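Local coordinates for protein probable ribose-5-phosphate isomerase B (Mycoplasma genitalium, PDB 6MU0) that probably catalyses the interconversion of ribulose 5-phosphate and ribose 5-phosphate in the non-oxidative stage of the pentose phosphate pathway, at residues Asn12-Ser17 with Asp62-Asn67; Thr20-Lys25 with Asn45-Asn50; Lys26-His31 with Lys130-Phe135; Asp55-Val60 with Val81-Ala86; Leu94-Val99 with Ala105-His110. All coordinates share one frame; numbering follows the deposited sequence. Where two conformers were deposited one is given.

Overall arrangement
From the N terminus, contact 1 closes the loop that returns helix 53-66 to the first strand, 12-16. Contact 2 nests within that loop, setting the start of helix 22-34 against the segment before helix 53-66. Contact 3 begins farther along helix 22-34 and reaches helix 125-137, so it crosses both earlier contacts while enclosing contacts 4 and 5. Contact 4 opens before contact 1 has closed, crosses it, and joins helices 53-66 and 81-88 beside the ligand. Contact 5 closes a short loop within one beta-alpha-beta unit. Together they tie several of the helices to one another and to the parallel sheet; contacts 1 and 5 lie on opposite sides of the chain's centre.

Contact 1. Residues Asn12-Ser17 with Asp62-Asn67; sequences NIFIAS and DKVKKN
The strand 12-16 and the last turn of helix 53-66 come closest at Phe-14 and Lys-63, whose CA atoms stand 7.4 Å apart, a spacing that leaves the gap to be filled by side chains. Phe-14 fills most of it. Its CG lies anti to its own carbonyl carbon (chi1 -60°), and the ring reaches from the strand to the helix, where the aliphatic part of Lys-63 covers one face. The CB of Lys-63 sits 3.6 Å from the ring centroid and only 3° off the ring normal, a well-centred CH-pi contact in which all six ring carbons are nearly equidistant from the same methylene. The lysine then bends at chi2 (-70°): CG continues over one side of the ring, 3.8 Å from Phe-14 CE1, and CD passes 3.9 Å from that same CE1 before the rest of the chain leads its charged end away. The two side chains cross at about a right angle; the hydrocarbon stem of the partly exposed lysine covers the buried ring, and its charged end points away. Val-64 adds a looser apolar touch, its CG2 lying 4.4 Å from Phe-14 CD2 in an oblique approach. Strand 12-16 runs between the parallel strands 38-41 and 72-75, with backbone hydrogen bonds from Ile-13 to Asn-38 and Val-40 and from Phe-14 to Leu-72 and Ile-74. Phe-14 also touches Val-40, whereas Ile-15 packs on Lys-25 and Ile-28 of helix 22-34, so the strand is covered by helices on both faces of the Rossmann-like sheet.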
# COMPACT_ATOMS: atom_id res chain seq x y z
N ASN A 12 -2.84 -6.21 10.46
CA ASN A 12 -2.16 -4.94 10.61
C ASN A 12 -2.02 -4.24 9.27
O ASN A 12 -1.85 -4.89 8.23
CB ASN A 12 -0.76 -5.15 11.20
CG ASN A 12 -0.79 -5.48 12.68
OD1 ASN A 12 -1.39 -4.75 13.46
ND2 ASN A 12 -0.15 -6.57 13.07
N ILE A 13 -2.11 -2.92 9.30
CA ILE A 13 -1.80 -2.05 8.16
C ILE A 13 -0.51 -1.31 8.49
O ILE A 13 -0.44 -0.58 9.48
CB ILE A 13 -2.92 -1.04 7.89
CG1 ILE A 13 -4.25 -1.77 7.63
CG2 ILE A 13 -2.56 -0.14 6.71
CD1 ILE A 13 -5.44 -0.83 7.48
N PHE A 14 0.51 -1.51 7.66
CA PHE A 14 1.80 -0.85 7.83
C PHE A 14 1.88 0.31 6.85
O PHE A 14 1.60 0.13 5.66
CB PHE A 14 2.93 -1.84 7.56
CG PHE A 14 2.92 -3.03 8.48
CD1 PHE A 14 3.54 -2.97 9.72
CD2 PHE A 14 2.24 -4.19 8.13
CE1 PHE A 14 3.52 -4.06 10.59
CE2 PHE A 14 2.22 -5.28 9.00
CZ PHE A 14 2.85 -5.21 10.22
N ILE A 15 2.26 1.49 7.33
CA ILE A 15 2.29 2.69 6.50
C ILE A 15 3.65 3.36 6.62
O ILE A 15 4.23 3.45 7.71
CB ILE A 15 1.13 3.65 6.84
CG1 ILE A 15 1.08 4.82 5.85
CG2 ILE A 15 1.18 4.14 8.27
CD1 ILE A 15 -0.22 5.61 5.89
N ALA A 16 4.16 3.85 5.50
CA ALA A 16 5.39 4.62 5.47
C ALA A 16 5.38 5.54 4.26
O ALA A 16 4.54 5.42 3.37
CB ALA A 16 6.63 3.72 5.47
N SER A 17 6.36 6.44 4.22
CA SER A 17 6.49 7.36 3.10
C SER A 17 7.97 7.70 2.95
O SER A 17 8.81 7.21 3.69
CB SER A 17 5.68 8.64 3.35
OG SER A 17 6.25 9.43 4.39
N ASP A 62 8.45 -5.71 3.58
CA ASP A 62 8.97 -6.86 4.32
C ASP A 62 8.02 -7.29 5.43
O ASP A 62 7.95 -8.48 5.74
CB ASP A 62 10.37 -6.57 4.87
CG ASP A 62 11.46 -6.70 3.82
OD1 ASP A 62 11.27 -7.43 2.82
OD2 ASP A 62 12.53 -6.08 4.00
N LYS A 63 7.28 -6.35 6.03
CA LYS A 63 6.26 -6.74 7.01
C LYS A 63 5.10 -7.46 6.33
O LYS A 63 4.64 -8.51 6.80
CB LYS A 63 5.76 -5.52 7.78
CG LYS A 63 6.73 -4.96 8.79
CD LYS A 63 6.91 -5.91 9.97
CE LYS A 63 7.75 -5.26 11.05
NZ LYS A 63 7.93 -6.17 12.22
N VAL A 64 4.59 -6.89 5.23
CA VAL A 64 3.48 -7.52 4.52
C VAL A 64 3.86 -8.93 4.07
O VAL A 64 3.05 -9.86 4.17
CB VAL A 64 3.00 -6.63 3.36
CG1 VAL A 64 1.97 -7.34 2.51
CG2 VAL A 64 2.44 -5.34 3.92
N LYS A 65 5.11 -9.12 3.63
CA LYS A 65 5.60 -10.43 3.20
C LYS A 65 5.39 -11.51 4.25
O LYS A 65 5.18 -12.68 3.90
CB LYS A 65 7.08 -10.31 2.84
CG LYS A 65 7.85 -11.62 2.66
CD LYS A 65 9.30 -11.32 2.28
CE LYS A 65 10.14 -12.57 2.14
NZ LYS A 65 11.53 -12.23 1.74
N LYS A 66 5.46 -11.16 5.54
CA LYS A 66 5.30 -12.13 6.63
C LYS A 66 3.86 -12.58 6.81
O LYS A 66 3.61 -13.65 7.39
CB LYS A 66 5.80 -11.51 7.93
CG LYS A 66 7.27 -11.13 7.92
CD LYS A 66 7.61 -10.16 9.04
CE LYS A 66 7.29 -10.74 10.41
NZ LYS A 66 7.60 -9.77 11.50
N ASN A 67 2.89 -11.79 6.35
CA ASN A 67 1.48 -12.13 6.48
C ASN A 67 0.75 -11.64 5.23
O ASN A 67 -0.17 -10.84 5.29
CB ASN A 67 0.88 -11.52 7.74
CG ASN A 67 1.26 -12.28 8.99
OD1 ASN A 67 0.74 -13.37 9.24
ND2 ASN A 67 2.17 -11.73 9.78

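Contact 2. Residues Thr20-Lys25 with Asn45-Asn50; sequences TGLTLK and NYFDAN
Next to the ribulose-5-phosphate pocket, Leu-22 in the first turn of helix 22-34 meets Tyr-46 and Phe-47 in the loop that precedes helix 53-66. One methyl does the touching. CD1 of Leu-22 rests against the loop backbone, 3.6 Å from Phe-47 CA and 3.7 Å from the carbonyl carbon C of Tyr-46, and it lies 3.9 Å from Phe-47 CB. Relative to the phenyl ring this methyl is at the edge, near the ring plane. Phe-47 holds its CG anti to the backbone N (chi1 -180°), which carries the ring along its own loop, where the backbone N of Ala-49 stands 3.6 Å above one face, offset toward the rim. The next residue forms an Asx turn: Asp-48 OD1 accepts from Asn-50 N at 3.0 Å (N-H...O 161°), the donor meeting it from above the carboxylate plane. Nearby, Lys-25 forms a salt bridge to Asp-41 and a hydrogen bond to Pro-44 O. The Phe-47 side chain is about 4 Å from that of His-19 and about 7 Å from the bound sugar phosphate, while Thr-20 touches the ligand. The loop, with its Asx turn, packs against the start of a helix N-capped by Gly-21, at the edge of the ribulose-5-phosphate pocket.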
# COMPACT_ATOMS: atom_id res chain seq x y z
N THR A 20 8.44 13.31 1.20
CA THR A 20 7.39 14.07 0.53
C THR A 20 6.02 13.85 1.15
O THR A 20 5.09 14.59 0.82
CB THR A 20 7.29 13.73 -0.97
OG1 THR A 20 6.75 12.42 -1.13
CG2 THR A 20 8.65 13.82 -1.66
N GLY A 21 5.86 12.84 2.00
CA GLY A 21 4.53 12.40 2.36
C GLY A 21 4.17 12.38 3.83
O GLY A 21 3.23 11.68 4.22
N LEU A 22 4.89 13.14 4.67
CA LEU A 22 4.69 13.02 6.11
C LEU A 22 3.31 13.50 6.55
O LEU A 22 2.69 12.89 7.43
CB LEU A 22 5.77 13.77 6.87
CG LEU A 22 7.20 13.32 6.55
CD1 LEU A 22 8.19 14.08 7.41
CD2 LEU A 22 7.33 11.82 6.76
N THR A 23 2.83 14.62 6.00
CA THR A 23 1.53 15.13 6.41
C THR A 23 0.43 14.15 6.03
O THR A 23 -0.45 13.83 6.84
CB THR A 23 1.29 16.51 5.78
OG1 THR A 23 2.25 17.44 6.30
CG2 THR A 23 -0.12 17.01 6.08
N LEU A 24 0.46 13.67 4.78
CA LEU A 24 -0.54 12.70 4.34
C LEU A 24 -0.47 11.42 5.17
O LEU A 24 -1.51 10.85 5.53
CB LEU A 24 -0.34 12.39 2.87
CG LEU A 24 -1.30 11.35 2.30
CD1 LEU A 24 -2.75 11.83 2.37
CD2 LEU A 24 -0.91 10.97 0.89
N LYS A 25 0.74 10.96 5.49
CA LYS A 25 0.88 9.74 6.28
C LYS A 25 0.18 9.87 7.63
O LYS A 25 -0.53 8.96 8.05
CB LYS A 25 2.36 9.40 6.45
CG LYS A 25 2.59 8.21 7.37
CD LYS A 25 3.92 7.53 7.10
CE LYS A 25 5.12 8.43 7.38
NZ LYS A 25 5.27 8.73 8.83
N ASN A 45 9.67 9.70 10.89
CA ASN A 45 9.01 10.40 11.98
C ASN A 45 9.41 11.86 12.06
O ASN A 45 8.90 12.60 12.91
CB ASN A 45 9.27 9.65 13.29
CG ASN A 45 8.82 8.21 13.18
OD1 ASN A 45 7.73 7.94 12.68
ND2 ASN A 45 9.67 7.28 13.58
N TYR A 46 10.32 12.30 11.20
CA TYR A 46 10.65 13.70 11.05
C TYR A 46 11.13 13.90 9.63
O TYR A 46 11.43 12.95 8.91
CB TYR A 46 11.67 14.17 12.09
CG TYR A 46 13.03 13.53 11.95
CD1 TYR A 46 14.01 14.10 11.15
CD2 TYR A 46 13.35 12.37 12.65
CE1 TYR A 46 15.26 13.53 11.03
CE2 TYR A 46 14.59 11.79 12.54
CZ TYR A 46 15.55 12.37 11.73
OH TYR A 46 16.79 11.80 11.61
N PHE A 47 11.22 15.16 9.23
CA PHE A 47 11.49 15.51 7.85
C PHE A 47 12.99 15.54 7.55
O PHE A 47 13.76 16.23 8.24
CB PHE A 47 10.88 16.88 7.53
CG PHE A 47 11.11 17.31 6.12
CD1 PHE A 47 10.34 16.79 5.09
CD2 PHE A 47 12.10 18.24 5.82
CE1 PHE A 47 10.56 17.19 3.78
CE2 PHE A 47 12.32 18.63 4.51
CZ PHE A 47 11.54 18.10 3.49
N ASP A 48 13.38 14.83 6.50
CA ASP A 48 14.73 14.86 5.94
C ASP A 48 14.57 14.98 4.44
O ASP A 48 14.21 14.00 3.78
CB ASP A 48 15.48 13.57 6.30
CG ASP A 48 16.84 13.45 5.61
OD1 ASP A 48 17.21 14.32 4.79
OD2 ASP A 48 17.54 12.46 5.89
N ALA A 49 14.85 16.17 3.90
CA ALA A 49 14.59 16.47 2.49
C ALA A 49 15.27 15.50 1.54
O ALA A 49 14.85 15.42 0.37
CB ALA A 49 15.07 17.88 2.16
N ASN A 50 16.30 14.79 1.99
CA ASN A 50 17.10 13.93 1.12
C ASN A 50 16.85 12.44 1.32
O ASN A 50 17.55 11.64 0.69
CB ASN A 50 18.57 14.25 1.31
CG ASN A 50 18.84 15.72 1.16
OD1 ASN A 50 18.44 16.32 0.17
ND2 ASN A 50 19.45 16.32 2.18

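Contact 3. Residues Lys26-His31 with Lys130-Phe135; sequences KIISEH and KIVDDF
Different first torsions bring His-31 and Asp-133 together: the histidine sets CG anti to its backbone N (chi1 170°), whereas the aspartate places CG anti to its carbonyl carbon (chi1 -77°), and the two side chains reach into the gap between their helices from opposite directions. The result is a His-carboxylate hydrogen bond, NE2 of His-31 donating to OD1 of Asp-133 over 2.8 Å. It is nearly straight. OD1 lies in the imidazole plane at the ring edge and receives the N-H on its syn lone pair, the side of the other oxygen, with ring and carboxylate planes turned 31° apart. OD2 of Asp-133 is 3.3 Å from the same NE2. The hydrogen bond fixes the ring's rotation, and the nearby carboxylate would probably favour a protonated imidazole. One turn before the histidine, Ile-28 extends CD1 to within 4.0 Å of Val-132 CG2, an apolar touch between buried side chains, so the contact has an apolar side and a polar one. The helices 22-34 and 125-137 thereby lie side by side, with Ile-129 also packing on Ile-28 and His-31. Beneath them, Ile-28 reaches Ile-15 of strand 12-16 and Val-132 reaches Leu-116 of strand 115-117, placing this helix pair over the same face of the parallel sheet.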
# COMPACT_ATOMS: atom_id res chain seq x y z
N LYS A 26 0.36 11.01 8.32
CA LYS A 26 -0.32 11.18 9.60
C LYS A 26 -1.84 11.25 9.42
O LYS A 26 -2.59 10.67 10.21
CB LYS A 26 0.17 12.41 10.36
CG LYS A 26 -0.59 12.59 11.69
CD LYS A 26 -0.11 13.75 12.55
CE LYS A 26 -0.94 13.84 13.83
NZ LYS A 26 -0.48 14.95 14.71
N ILE A 27 -2.30 11.98 8.40
CA ILE A 27 -3.74 12.05 8.13
C ILE A 27 -4.32 10.65 7.94
O ILE A 27 -5.34 10.29 8.54
CB ILE A 27 -4.01 12.94 6.91
CG1 ILE A 27 -3.67 14.40 7.22
CG2 ILE A 27 -5.46 12.80 6.47
CD1 ILE A 27 -3.69 15.31 6.00
N ILE A 28 -3.69 9.84 7.09
CA ILE A 28 -4.21 8.49 6.83
C ILE A 28 -4.13 7.63 8.08
O ILE A 28 -5.09 6.93 8.44
CB ILE A 28 -3.46 7.84 5.66
CG1 ILE A 28 -3.73 8.58 4.35
CG2 ILE A 28 -3.84 6.37 5.56
CD1 ILE A 28 -2.86 8.11 3.21
N SER A 29 -2.99 7.66 8.78
CA SER A 29 -2.82 6.81 9.95
C SER A 29 -3.88 7.12 11.01
O SER A 29 -4.53 6.20 11.53
CB SER A 29 -1.42 6.99 10.52
OG SER A 29 -1.26 6.21 11.68
N GLU A 30 -4.08 8.39 11.32
CA GLU A 30 -5.06 8.75 12.35
C GLU A 30 -6.48 8.48 11.88
O GLU A 30 -7.33 8.06 12.69
CB GLU A 30 -4.86 10.20 12.78
CG GLU A 30 -3.52 10.44 13.47
CD GLU A 30 -3.37 9.72 14.81
OE1 GLU A 30 -4.39 9.44 15.48
OE2 GLU A 30 -2.22 9.45 15.21
N HIS A 31 -6.77 8.70 10.60
CA HIS A 31 -8.07 8.36 10.04
C HIS A 31 -8.39 6.89 10.25
O HIS A 31 -9.49 6.52 10.70
CB HIS A 31 -8.03 8.72 8.55
CG HIS A 31 -9.20 8.24 7.75
ND1 HIS A 31 -10.43 8.86 7.77
CD2 HIS A 31 -9.30 7.23 6.85
CE1 HIS A 31 -11.24 8.23 6.94
NE2 HIS A 31 -10.58 7.25 6.37
N LYS A 130 -10.03 9.06 0.10
CA LYS A 130 -11.08 8.30 -0.59
C LYS A 130 -10.52 7.04 -1.23
O LYS A 130 -11.17 5.99 -1.23
CB LYS A 130 -11.74 9.17 -1.65
CG LYS A 130 -12.49 10.35 -1.07
CD LYS A 130 -12.90 11.33 -2.15
CE LYS A 130 -13.40 12.62 -1.54
NZ LYS A 130 -13.67 13.63 -2.60
N ILE A 131 -9.32 7.14 -1.80
CA ILE A 131 -8.66 5.97 -2.38
C ILE A 131 -8.43 4.90 -1.32
O ILE A 131 -8.75 3.73 -1.51
CB ILE A 131 -7.34 6.40 -3.05
CG1 ILE A 131 -7.63 7.20 -4.33
CG2 ILE A 131 -6.43 5.21 -3.30
CD1 ILE A 131 -6.42 7.95 -4.86
N VAL A 132 -7.87 5.31 -0.17
CA VAL A 132 -7.64 4.39 0.93
C VAL A 132 -8.94 3.72 1.36
O VAL A 132 -9.02 2.50 1.51
CB VAL A 132 -6.96 5.12 2.11
CG1 VAL A 132 -6.94 4.24 3.34
CG2 VAL A 132 -5.54 5.53 1.74
N ASP A 133 -9.99 4.52 1.56
CA ASP A 133 -11.25 3.96 2.04
C ASP A 133 -11.82 2.94 1.06
O ASP A 133 -12.30 1.87 1.46
CB ASP A 133 -12.27 5.08 2.30
CG ASP A 133 -12.01 5.84 3.59
OD1 ASP A 133 -11.20 5.40 4.43
OD2 ASP A 133 -12.65 6.90 3.77
N ASP A 134 -11.80 3.26 -0.24
CA ASP A 134 -12.39 2.34 -1.21
C ASP A 134 -11.53 1.09 -1.39
O ASP A 134 -12.07 -0.00 -1.60
CB ASP A 134 -12.63 3.05 -2.55
CG ASP A 134 -14.09 3.00 -2.97
OD1 ASP A 134 -14.96 2.74 -2.10
OD2 ASP A 134 -14.38 3.19 -4.17
N PHE A 135 -10.21 1.24 -1.30
CA PHE A 135 -9.32 0.08 -1.35
C PHE A 135 -9.60 -0.87 -0.19
O PHE A 135 -9.68 -2.09 -0.39
CB PHE A 135 -7.88 0.59 -1.32
CG PHE A 135 -6.84 -0.50 -1.37
CD1 PHE A 135 -6.42 -1.01 -2.58
CD2 PHE A 135 -6.25 -0.98 -0.21
CE1 PHE A 135 -5.45 -1.99 -2.65
CE2 PHE A 135 -5.28 -1.97 -0.26
CZ PHE A 135 -4.89 -2.47 -1.48

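Contact 4. Residues Asp55-Val60 with Val81-Ala86; sequences DFAFLV and VGVCMA. With 5RP (ribulose-5-phosphate), chain B.
Ala-57, a small bump on helix 53-66, lodges between Val-83 and Ala-86, one turn apart on helix 81-88. Its CB stands 3.7 Å from Ala-86 CB, 4.1 Å from Val-83 CB and 4.0 Å from Val-83 O, so the hollow is lined by a methyl at one end and by a branched side chain and its carbonyl at the other. The small Ala-57/Ala-86 pair is consistent with segment axes 8.8 Å apart, crossing at -47°. Beside this join, Phe-58 leans over Ala-86: its CZ lies 3.9 Å from Ala-86 CB, and that methyl is off-centre over the ring, 29° from the normal. The ring's CE1 also comes within 3.2 Å of Ala-86 O, an oblique approach. On the ligand side of helix 81-88, Gly-82 has no side chain, and the sugar's C2 lies close to where a CB would stand. Gly-82 N donates to O1 of the ribulose-5-phosphate at 3.1 Å, bent to 142°. Val-83 N is hydrogen-bonded to OD1 of Cys-77, present as 3-sulfinoalanine. Helix 81-88 thus packs on its neighbour through largely apolar side chains, while the N-H of Gly-82 in its first turn and those of Gly-78 and Thr-79 just before it bind the ligand.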
# COMPACT_ATOMS: atom_id res chain seq x y z
N ASP A 55 14.06 2.72 1.21
CA ASP A 55 14.25 2.27 2.58
C ASP A 55 12.91 2.05 3.26
O ASP A 55 12.70 1.03 3.93
CB ASP A 55 15.09 3.29 3.34
CG ASP A 55 16.52 3.38 2.81
OD1 ASP A 55 17.09 2.33 2.44
OD2 ASP A 55 17.08 4.50 2.80
N PHE A 56 11.98 2.97 3.05
CA PHE A 56 10.68 2.88 3.69
C PHE A 56 9.75 1.90 2.98
O PHE A 56 8.96 1.22 3.64
CB PHE A 56 10.11 4.30 3.80
CG PHE A 56 10.96 5.16 4.68
CD1 PHE A 56 10.88 5.03 6.06
CD2 PHE A 56 11.91 6.03 4.15
CE1 PHE A 56 11.69 5.77 6.90
CE2 PHE A 56 12.73 6.78 4.99
CZ PHE A 56 12.61 6.64 6.37
N ALA A 57 9.86 1.80 1.66
CA ALA A 57 9.09 0.80 0.93
C ALA A 57 9.44 -0.60 1.42
O ALA A 57 8.54 -1.42 1.63
CB ALA A 57 9.36 0.91 -0.57
N PHE A 58 10.72 -0.88 1.63
CA PHE A 58 11.09 -2.22 2.08
C PHE A 58 10.67 -2.47 3.53
O PHE A 58 10.34 -3.61 3.87
CB PHE A 58 12.58 -2.49 1.84
CG PHE A 58 12.95 -2.57 0.38
CD1 PHE A 58 12.23 -3.38 -0.48
CD2 PHE A 58 13.99 -1.82 -0.13
CE1 PHE A 58 12.55 -3.46 -1.83
CE2 PHE A 58 14.31 -1.89 -1.49
CZ PHE A 58 13.58 -2.70 -2.33
N LEU A 59 10.67 -1.44 4.38
CA LEU A 59 10.16 -1.63 5.74
C LEU A 59 8.72 -2.14 5.71
O LEU A 59 8.37 -3.11 6.39
CB LEU A 59 10.23 -0.33 6.52
CG LEU A 59 11.61 0.13 6.99
CD1 LEU A 59 11.48 1.45 7.73
CD2 LEU A 59 12.30 -0.92 7.87
N VAL A 60 7.87 -1.49 4.92
CA VAL A 60 6.47 -1.90 4.83
C VAL A 60 6.35 -3.25 4.14
O VAL A 60 5.65 -4.16 4.62
CB VAL A 60 5.65 -0.83 4.09
CG1 VAL A 60 4.30 -1.38 3.65
CG2 VAL A 60 5.47 0.40 4.97
N VAL A 81 5.39 5.97 -7.83
CA VAL A 81 6.06 5.00 -8.70
C VAL A 81 7.18 4.26 -7.97
O VAL A 81 7.30 3.04 -8.08
CB VAL A 81 6.60 5.70 -9.96
CG1 VAL A 81 7.55 4.78 -10.72
CG2 VAL A 81 5.46 6.14 -10.85
N GLY A 82 8.04 5.00 -7.28
CA GLY A 82 9.23 4.39 -6.70
C GLY A 82 8.91 3.35 -5.65
O GLY A 82 9.45 2.24 -5.66
N VAL A 83 8.01 3.70 -4.72
CA VAL A 83 7.62 2.73 -3.69
C VAL A 83 6.92 1.53 -4.31
O VAL A 83 7.02 0.42 -3.78
CB VAL A 83 6.76 3.38 -2.59
CG1 VAL A 83 7.55 4.42 -1.81
CG2 VAL A 83 5.46 3.97 -3.16
N CYS A 84 6.21 1.73 -5.42
CA CYS A 84 5.55 0.61 -6.10
C CYS A 84 6.57 -0.34 -6.72
O CYS A 84 6.45 -1.56 -6.58
CB CYS A 84 4.57 1.16 -7.14
SG CYS A 84 3.65 -0.06 -8.05
N MET A 85 7.58 0.21 -7.41
CA MET A 85 8.65 -0.62 -7.96
C MET A 85 9.32 -1.42 -6.86
O MET A 85 9.53 -2.64 -6.98
CB MET A 85 9.72 0.25 -8.61
CG MET A 85 9.33 0.98 -9.87
SD MET A 85 10.68 2.08 -10.34
CE MET A 85 10.15 2.59 -11.97
N ALA A 86 9.70 -0.73 -5.78
CA ALA A 86 10.43 -1.37 -4.69
C ALA A 86 9.57 -2.42 -3.99
O ALA A 86 10.02 -3.56 -3.80
CB ALA A 86 10.89 -0.31 -3.70
C2 5RP B . 9.70 8.47 -6.42
C3 5RP B . 9.25 9.84 -5.93
C5 5RP B . 10.08 10.50 -4.81
O13 5RP B . 9.24 10.95 -3.77
C6 5RP B . 10.78 11.67 -5.51
O14 5RP B . 11.60 11.15 -6.55
C7 5RP B . 11.61 12.49 -4.55
O8 5RP B . 12.02 13.68 -5.24
P9 5RP B . 12.97 14.74 -4.49
O12 5RP B . 13.18 15.84 -5.48
O11 5RP B . 12.22 15.20 -3.24
O10 5RP B . 14.25 14.02 -4.10
O4 5RP B . 8.31 10.43 -6.42
O1 5RP B . 8.84 8.00 -7.45

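Contact 5. Residues Leu94-Val99 with Ala105-His110; sequences LAALVV and ALARQH
Val-98 and Ala-96, two residues apart on or just past strand 95-97, point the same way and both meet Ala-107 of helix 101-109. The valine can be followed outward. Its CB stays back, 5.4 Å from Ala-107 CB, and there the side chain forks. With chi1 at 179°, CG1 lies anti to the backbone N and turns to Ile-131 of helix 125-137, while CG2, anti to the carbonyl carbon, is the branch that reaches Ala-107, 3.9 Å from its CB. Ala-96 has nothing beyond its CB, which approaches Ala-107 CB to 3.7 Å. The helix methyl therefore faces two methyls, Ala-96 CB and Val-98 CG2, 4.5 Å apart, and the CA atoms of Ala-96 and Ala-107 are 6.1 Å from each other. Phe-135 also packs on Ala-107. The contact lies within one beta-alpha-beta unit, in which helix 101-109 leads from strand 95-97 to its parallel neighbour 115-117. His-110 N donates to Leu-106 O, and Leu-106 CD2 stands 3.6 Å above the centre of the His-110 ring, which also stacks with His-145. His-110 is probably the proton donor of the reaction. The three methyls have no polar atom to satisfy, so across these two segments the contact is van der Waals and hydrophobic, and the alanine methyls probably allow the close approach.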
# COMPACT_ATOMS: atom_id res chain seq x y z
N LEU A 94 2.00 -7.63 -3.65
CA LEU A 94 1.34 -7.18 -4.87
C LEU A 94 0.99 -5.71 -4.61
O LEU A 94 0.06 -5.41 -3.86
CB LEU A 94 0.10 -8.02 -5.13
CG LEU A 94 0.37 -9.50 -5.42
CD1 LEU A 94 -0.95 -10.26 -5.41
CD2 LEU A 94 1.10 -9.69 -6.75
N ALA A 95 1.76 -4.80 -5.21
CA ALA A 95 1.65 -3.38 -4.91
C ALA A 95 1.02 -2.64 -6.08
O ALA A 95 1.49 -2.74 -7.22
CB ALA A 95 3.02 -2.79 -4.58
N ALA A 96 -0.05 -1.89 -5.79
CA ALA A 96 -0.84 -1.19 -6.79
C ALA A 96 -0.72 0.31 -6.59
O ALA A 96 -0.98 0.82 -5.50
CB ALA A 96 -2.31 -1.57 -6.64
N LEU A 97 -0.37 1.01 -7.67
CA LEU A 97 -0.32 2.47 -7.66
C LEU A 97 -1.69 3.00 -8.08
O LEU A 97 -2.17 2.72 -9.18
CB LEU A 97 0.78 2.97 -8.60
CG LEU A 97 0.87 4.48 -8.80
CD1 LEU A 97 0.85 5.24 -7.48
CD2 LEU A 97 2.11 4.85 -9.61
N VAL A 98 -2.32 3.75 -7.18
CA VAL A 98 -3.65 4.30 -7.42
C VAL A 98 -3.58 5.81 -7.20
O VAL A 98 -3.21 6.26 -6.11
CB VAL A 98 -4.71 3.68 -6.50
CG1 VAL A 98 -6.07 4.30 -6.75
CG2 VAL A 98 -4.77 2.17 -6.66
N VAL A 99 -3.98 6.57 -8.22
CA VAL A 99 -4.00 8.03 -8.16
C VAL A 99 -5.40 8.60 -8.38
O VAL A 99 -5.56 9.82 -8.44
CB VAL A 99 -2.96 8.68 -9.10
CG1 VAL A 99 -1.56 8.33 -8.64
CG2 VAL A 99 -3.19 8.29 -10.56
N ALA A 105 -10.94 0.66 -5.98
CA ALA A 105 -11.53 -0.63 -5.68
C ALA A 105 -10.97 -1.73 -6.58
O ALA A 105 -10.75 -2.85 -6.13
CB ALA A 105 -13.05 -0.56 -5.81
N LEU A 106 -10.72 -1.41 -7.86
CA LEU A 106 -10.23 -2.41 -8.80
C LEU A 106 -8.89 -2.98 -8.38
O LEU A 106 -8.60 -4.15 -8.67
CB LEU A 106 -10.12 -1.81 -10.21
CG LEU A 106 -11.45 -1.71 -10.96
CD1 LEU A 106 -11.29 -0.80 -12.16
CD2 LEU A 106 -11.95 -3.09 -11.38
N ALA A 107 -8.05 -2.18 -7.72
CA ALA A 107 -6.75 -2.68 -7.28
C ALA A 107 -6.91 -3.86 -6.33
O ALA A 107 -6.05 -4.75 -6.31
CB ALA A 107 -5.97 -1.56 -6.59
N ARG A 108 -7.98 -3.87 -5.54
CA ARG A 108 -8.32 -5.01 -4.69
C ARG A 108 -9.11 -6.06 -5.47
O ARG A 108 -8.78 -7.25 -5.43
CB ARG A 108 -9.14 -4.49 -3.51
CG ARG A 108 -9.05 -5.32 -2.26
CD ARG A 108 -7.87 -4.91 -1.39
NE ARG A 108 -7.75 -5.79 -0.24
CZ ARG A 108 -8.40 -5.63 0.91
NH1 ARG A 108 -8.22 -6.49 1.90
NH2 ARG A 108 -9.23 -4.60 1.07
N GLN A 109 -10.16 -5.62 -6.17
CA GLN A 109 -11.11 -6.54 -6.80
C GLN A 109 -10.44 -7.43 -7.83
O GLN A 109 -10.70 -8.64 -7.88
CB GLN A 109 -12.24 -5.73 -7.45
CG GLN A 109 -13.16 -5.04 -6.46
CD GLN A 109 -14.01 -3.96 -7.11
OE1 GLN A 109 -13.68 -3.46 -8.19
NE2 GLN A 109 -15.10 -3.59 -6.44
N HIS A 110 -9.61 -6.84 -8.70
CA HIS A 110 -8.95 -7.59 -9.76
C HIS A 110 -7.53 -8.00 -9.39
O HIS A 110 -7.12 -9.13 -9.68
CB HIS A 110 -8.88 -6.77 -11.05
CG HIS A 110 -10.18 -6.63 -11.75
ND1 HIS A 110 -10.27 -6.24 -13.07
CD2 HIS A 110 -11.45 -6.84 -11.33
CE1 HIS A 110 -11.55 -6.20 -13.42
NE2 HIS A 110 -12.28 -6.56 -12.39